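Local coordinates for specific mitochondrial acyl carrier protein (Toxoplasma, PDB 3CE7) that probably carries acyl intermediates of mitochondrial fatty acid synthesis, as other acyl carrier proteins do, at residues 26-31 / 53-58; 15-20 / 85-90. All coordinates share one frame; numbering follows the deposited sequence.

In the fold
Helix 17-29 opens the fold after a short N-terminal loop and joins both contacts. Contact 2 comes first: residues 15-20 pair with 85-90 at the start of helix 86-98, closing a long loop that includes helices 57-71 and 77-80. Nested within it lies contact 1, where 26-31, at the far end of the first helix, meets 53-58, the loop 53-56 and first residues of helix 57-71; it closes a shorter loop without helix or strand. The centres of contacts 1 and 2 lie about 16 Å apart, on opposite sides of the chain centre. C28 packs on L86, joining helices 17-29 and 86-98; contact 1 ties the first helix to the loop before helix 57-71.

Contact 1 (26-31 / 53-58); sequences GMCQKF and RLWDCL
The F31 ring and the six-membered ring of W55 cross obliquely, planes at 34° and centroids 5.5 Å apart, while C28 sits across the indole plane from F31. A single corner of the indole takes most of the contact: W55 CZ3 lies 3.7 Å from F31 CB and 3.8 Å from C28 SG. Beside it, W55 CH2 is 4.0 Å from F31 CD2. C28 SG makes an oblique sulfur-aromatic contact, 50° off the ring normal, and reaches W55 because it is anti to the backbone N (chi1 179°). The F31 ring also packs edge-to-face with F63 of helix 57-71. In the four-helix fold of acyl carrier proteins residues 53-56 lead into that helix, and D56-C57-L58 corresponds in sequence to the Asp-Ser-Leu motif whose serine usually bears phosphopantetheine; here a cysteine takes that position. D56 is the N-cap, and its OD2 makes a 2.7 Å salt bridge to R53 NH1. The polar edge of W55 is tied to the same helix, NE1 hydrogen-bonding to T60 OG1, while L32 and L44 also pack against the indole.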
loop_
_atom_site.group_PDB
_atom_site.type_symbol
_atom_site.label_atom_id
_atom_site.label_comp_id
_atom_site.label_asym_id
_atom_site.label_seq_id
_atom_site.Cartn_x
_atom_site.Cartn_y
_atom_site.Cartn_z
ATOM N N GLY A 26 3.469 -6.233 -4.828
ATOM C CA GLY A 26 4.063 -7.459 -4.269
ATOM C C GLY A 26 3.861 -7.597 -2.769
ATOM O O GLY A 26 3.549 -8.690 -2.268
ATOM N N MET A 27 4.029 -6.493 -2.047
ATOM C CA MET A 27 3.813 -6.487 -0.595
ATOM C C MET A 27 2.364 -6.823 -0.261
ATOM O O MET A 27 2.090 -7.589 0.671
ATOM C CB MET A 27 4.128 -5.114 -0.008
ATOM C CG MET A 27 5.592 -4.746 -0.026
ATOM S SD MET A 27 5.846 -3.052 0.536
ATOM C CE MET A 27 5.150 -3.082 2.177
ATOM N N CYS A 28 1.445 -6.215 -1.013
ATOM C CA CYS A 28 0.023 -6.377 -0.769
ATOM C C CYS A 28 -0.387 -7.826 -0.989
ATOM O O CYS A 28 -1.210 -8.355 -0.248
ATOM C CB CYS A 28 -0.780 -5.476 -1.694
ATOM S SG CYS A 28 -2.589 -5.634 -1.464
ATOM N N GLN A 29 0.193 -8.458 -2.005
ATOM C CA GLN A 29 -0.149 -9.842 -2.335
ATOM C C GLN A 29 0.079 -10.805 -1.171
ATOM O O GLN A 29 -0.626 -11.803 -1.048
ATOM C CB GLN A 29 0.594 -10.300 -3.593
ATOM C CG GLN A 29 0.002 -9.680 -4.871
ATOM C CD GLN A 29 0.882 -9.867 -6.102
ATOM O OE1 GLN A 29 2.090 -10.067 -6.003
ATOM N NE2 GLN A 29 0.265 -9.781 -7.279
ATOM N N LYS A 30 1.043 -10.489 -0.305
ATOM C CA LYS A 30 1.340 -11.346 0.847
ATOM C C LYS A 30 0.194 -11.350 1.866
ATOM O O LYS A 30 0.066 -12.281 2.669
ATOM C CB LYS A 30 2.647 -10.923 1.536
ATOM C CG LYS A 30 3.838 -10.686 0.608
ATOM C CD LYS A 30 4.346 -11.951 -0.057
ATOM C CE LYS A 30 5.723 -11.719 -0.677
ATOM N NZ LYS A 30 5.968 -12.643 -1.819
ATOM N N PHE A 31 -0.644 -10.316 1.822
ATOM C CA PHE A 31 -1.799 -10.209 2.715
ATOM C C PHE A 31 -2.983 -11.041 2.221
ATOM O O PHE A 31 -3.937 -11.275 2.966
ATOM C CB PHE A 31 -2.261 -8.756 2.822
ATOM C CG PHE A 31 -1.463 -7.910 3.787
ATOM C CD1 PHE A 31 -0.099 -7.682 3.586
ATOM C CD2 PHE A 31 -2.097 -7.294 4.863
ATOM C CE1 PHE A 31 0.626 -6.879 4.467
ATOM C CE2 PHE A 31 -1.382 -6.493 5.751
ATOM C CZ PHE A 31 -0.009 -6.288 5.543
ATOM N N ARG A 53 -11.748 -13.183 4.616
ATOM C CA ARG A 53 -12.657 -12.070 4.842
ATOM C C ARG A 53 -12.176 -10.948 3.927
ATOM O O ARG A 53 -11.045 -10.996 3.431
ATOM C CB ARG A 53 -12.631 -11.619 6.311
ATOM C CG ARG A 53 -11.301 -11.033 6.780
ATOM C CD ARG A 53 -11.292 -10.786 8.282
ATOM N NE ARG A 53 -11.949 -9.531 8.649
ATOM C CZ ARG A 53 -12.349 -9.221 9.881
ATOM N NH1 ARG A 53 -12.936 -8.052 10.116
ATOM N NH2 ARG A 53 -12.170 -10.076 10.882
ATOM N N LEU A 54 -13.017 -9.949 3.701
ATOM C CA LEU A 54 -12.597 -8.796 2.916
ATOM C C LEU A 54 -11.657 -7.892 3.717
ATOM O O LEU A 54 -11.804 -7.726 4.931
ATOM C CB LEU A 54 -13.801 -8.009 2.392
ATOM C CG LEU A 54 -14.735 -8.775 1.442
ATOM C CD1 LEU A 54 -15.874 -7.884 0.987
ATOM C CD2 LEU A 54 -13.995 -9.341 0.235
ATOM N N TRP A 55 -10.683 -7.331 3.013
ATOM C CA TRP A 55 -9.756 -6.346 3.557
ATOM C C TRP A 55 -10.513 -5.253 4.306
ATOM O O TRP A 55 -11.515 -4.733 3.807
ATOM C CB TRP A 55 -9.014 -5.728 2.376
ATOM C CG TRP A 55 -7.939 -4.728 2.696
ATOM C CD1 TRP A 55 -8.094 -3.463 3.197
ATOM C CD2 TRP A 55 -6.540 -4.912 2.483
ATOM N NE1 TRP A 55 -6.856 -2.848 3.326
ATOM C CE2 TRP A 55 -5.890 -3.715 2.883
ATOM C CE3 TRP A 55 -5.768 -5.971 1.983
ATOM C CZ2 TRP A 55 -4.496 -3.556 2.818
ATOM C CZ3 TRP A 55 -4.374 -5.815 1.921
ATOM C CH2 TRP A 55 -3.758 -4.610 2.336
ATOM N N ASP A 56 -10.045 -4.900 5.502
ATOM C CA ASP A 56 -10.716 -3.874 6.299
ATOM C C ASP A 56 -9.736 -2.840 6.870
ATOM O O ASP A 56 -8.556 -2.832 6.493
ATOM C CB ASP A 56 -11.573 -4.524 7.404
ATOM C CG ASP A 56 -10.752 -5.342 8.395
ATOM O OD1 ASP A 56 -9.509 -5.237 8.394
ATOM O OD2 ASP A 56 -11.365 -6.092 9.197
ATOM N N CYS A 57 -10.232 -1.987 7.769
ATOM C CA CYS A 57 -9.429 -0.913 8.361
ATOM C C CYS A 57 -8.156 -1.444 9.004
ATOM O O CYS A 57 -7.093 -0.845 8.854
ATOM C CB CYS A 57 -10.239 -0.113 9.381
ATOM S SG CYS A 57 -11.573 0.837 8.643
ATOM N N LEU A 58 -8.260 -2.571 9.710
ATOM C CA LEU A 58 -7.064 -3.183 10.304
ATOM C C LEU A 58 -5.995 -3.495 9.266
ATOM O O LEU A 58 -4.805 -3.244 9.496
ATOM C CB LEU A 58 -7.412 -4.467 11.072
ATOM C CG LEU A 58 -6.222 -5.203 11.708
ATOM C CD1 LEU A 58 -5.505 -4.344 12.756
ATOM C CD2 LEU A 58 -6.712 -6.500 12.326
#

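Contact 2 (15-20 / 85-90); sequences TDINAV and TLQEIA
I17 and V20, on one side of helix 17-29, meet Q87 and A90 on the first turns of helix 86-98, without a hydrogen bond between the two segments. The second segment starts with T85, N-cap of its helix, which forms a capping box with E88: E88 N donates to T85 OG1 at 3.3 Å, and T85 N returns a 3.1 Å bond to E88 OE1, met from above the carboxylate plane. The same OE1 also accepts from Q84 N. L86 turns to the interior, where it packs on I24 and C28. Q87 makes the first contact across: its chain, bent at chi2 (67°), crosses the I17 side chain at about a right angle and brings NE2 within 3.9 Å of I17 CD1. NE2 only touches the isoleucine; its hydrogen bonds go to D91 OD1 and T21 OG1, which fixes the amide against I17. I89 leads away from residues 15-20. A90 carries the largest share of the contact. Its CB is 3.8 Å from I17 CD1 and 4.1 Å from V20 CG1, and I17 CD1 also touches A90 O at 3.7 Å. With a methyl as its only side chain, A90 lets the backbones approach closely, CA of A90 and CA of V20 being 6.0 Å apart. The opposing helix has its own cap, D16 OD1 accepting from A19 N at 3.1 Å. One turn on, V94 of helix 86-98 continues the apolar strip against I17 and V20, T21 and I24 pack on A90, and I89 and L86 turn to F63 of helix 57-71, which packs against both helices.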
loop_
_atom_site.group_PDB
_atom_site.type_symbol
_atom_site.label_atom_id
_atom_site.label_comp_id
_atom_site.label_asym_id
_atom_site.label_seq_id
_atom_site.Cartn_x
_atom_site.Cartn_y
_atom_site.Cartn_z
ATOM N N THR A 15 11.922 7.035 -5.439
ATOM C CA THR A 15 11.225 8.130 -6.108
ATOM C C THR A 15 10.764 7.750 -7.521
ATOM O O THR A 15 10.264 8.598 -8.264
ATOM C CB THR A 15 12.073 9.428 -6.148
ATOM O OG1 THR A 15 13.344 9.160 -6.759
ATOM C CG2 THR A 15 12.290 9.965 -4.735
ATOM N N ASP A 16 10.934 6.471 -7.872
ATOM C CA ASP A 16 10.512 5.926 -9.169
ATOM C C ASP A 16 9.134 5.277 -8.976
ATOM O O ASP A 16 9.032 4.215 -8.375
ATOM C CB ASP A 16 11.568 4.902 -9.629
ATOM C CG ASP A 16 11.232 4.203 -10.947
ATOM O OD1 ASP A 16 10.052 4.058 -11.314
ATOM O OD2 ASP A 16 12.196 3.763 -11.623
ATOM N N ILE A 17 8.081 5.912 -9.489
ATOM C CA ILE A 17 6.715 5.421 -9.251
ATOM C C ILE A 17 6.458 4.010 -9.808
ATOM O O ILE A 17 5.732 3.221 -9.193
ATOM C CB ILE A 17 5.617 6.440 -9.714
ATOM C CG1 ILE A 17 4.216 6.007 -9.232
ATOM C CG2 ILE A 17 5.671 6.667 -11.221
ATOM C CD1 ILE A 17 4.092 5.908 -7.709
ATOM N N ASN A 18 7.046 3.687 -10.956
ATOM C CA ASN A 18 6.899 2.329 -11.492
ATOM C C ASN A 18 7.466 1.288 -10.530
ATOM O O ASN A 18 6.789 0.305 -10.196
ATOM C CB ASN A 18 7.535 2.205 -12.879
ATOM C CG ASN A 18 6.687 2.837 -13.973
ATOM O OD1 ASN A 18 5.654 3.451 -13.707
ATOM N ND2 ASN A 18 7.139 2.695 -15.221
ATOM N N ALA A 19 8.688 1.522 -10.057
ATOM C CA ALA A 19 9.362 0.559 -9.183
ATOM C C ALA A 19 8.649 0.441 -7.841
ATOM O O ALA A 19 8.426 -0.671 -7.344
ATOM C CB ALA A 19 10.824 0.953 -8.995
ATOM N N VAL A 20 8.275 1.587 -7.274
ATOM C CA VAL A 20 7.591 1.611 -5.983
ATOM C C VAL A 20 6.211 0.948 -6.102
ATOM O O VAL A 20 5.802 0.199 -5.206
ATOM C CB VAL A 20 7.500 3.052 -5.425
ATOM C CG1 VAL A 20 6.598 3.114 -4.205
ATOM C CG2 VAL A 20 8.884 3.571 -5.072
ATOM N N THR A 85 -6.717 2.651 -2.503
ATOM C CA THR A 85 -6.013 1.817 -3.490
ATOM C C THR A 85 -4.506 1.814 -3.262
ATOM O O THR A 85 -3.953 2.721 -2.608
ATOM C CB THR A 85 -6.236 2.305 -4.946
ATOM O OG1 THR A 85 -5.515 3.534 -5.162
ATOM C CG2 THR A 85 -7.728 2.489 -5.254
ATOM N N LEU A 86 -3.837 0.798 -3.803
ATOM C CA LEU A 86 -2.374 0.742 -3.716
ATOM C C LEU A 86 -1.701 1.861 -4.506
ATOM O O LEU A 86 -0.635 2.330 -4.115
ATOM C CB LEU A 86 -1.838 -0.594 -4.219
ATOM C CG LEU A 86 -2.256 -1.817 -3.410
ATOM C CD1 LEU A 86 -1.735 -3.014 -4.149
ATOM C CD2 LEU A 86 -1.725 -1.749 -1.959
ATOM N N GLN A 87 -2.306 2.289 -5.617
ATOM C CA GLN A 87 -1.714 3.385 -6.370
ATOM C C GLN A 87 -1.583 4.628 -5.500
ATOM O O GLN A 87 -0.576 5.341 -5.578
ATOM C CB GLN A 87 -2.517 3.723 -7.627
ATOM C CG GLN A 87 -1.780 4.694 -8.527
ATOM C CD GLN A 87 -0.542 4.068 -9.117
ATOM O OE1 GLN A 87 -0.634 3.194 -9.988
ATOM N NE2 GLN A 87 0.631 4.481 -8.626
ATOM N N GLU A 88 -2.594 4.891 -4.677
ATOM C CA GLU A 88 -2.548 6.049 -3.779
ATOM C C GLU A 88 -1.395 5.941 -2.782
ATOM O O GLU A 88 -0.724 6.929 -2.477
ATOM C CB GLU A 88 -3.871 6.170 -3.032
ATOM C CG GLU A 88 -5.028 6.614 -3.930
ATOM C CD GLU A 88 -6.372 6.493 -3.244
ATOM O OE1 GLU A 88 -6.461 5.753 -2.247
ATOM O OE2 GLU A 88 -7.350 7.127 -3.706
ATOM N N ILE A 89 -1.182 4.729 -2.270
ATOM C CA ILE A 89 -0.120 4.504 -1.300
ATOM C C ILE A 89 1.242 4.713 -1.961
ATOM O O ILE A 89 2.098 5.439 -1.417
ATOM C CB ILE A 89 -0.227 3.126 -0.629
ATOM C CG1 ILE A 89 -1.600 2.999 0.044
ATOM C CG2 ILE A 89 0.897 2.968 0.421
ATOM C CD1 ILE A 89 -1.848 1.674 0.765
ATOM N N ALA A 90 1.437 4.087 -3.126
ATOM C CA ALA A 90 2.678 4.264 -3.896
ATOM C C ALA A 90 2.928 5.743 -4.204
ATOM O O ALA A 90 4.038 6.246 -4.030
ATOM C CB ALA A 90 2.637 3.450 -5.173
#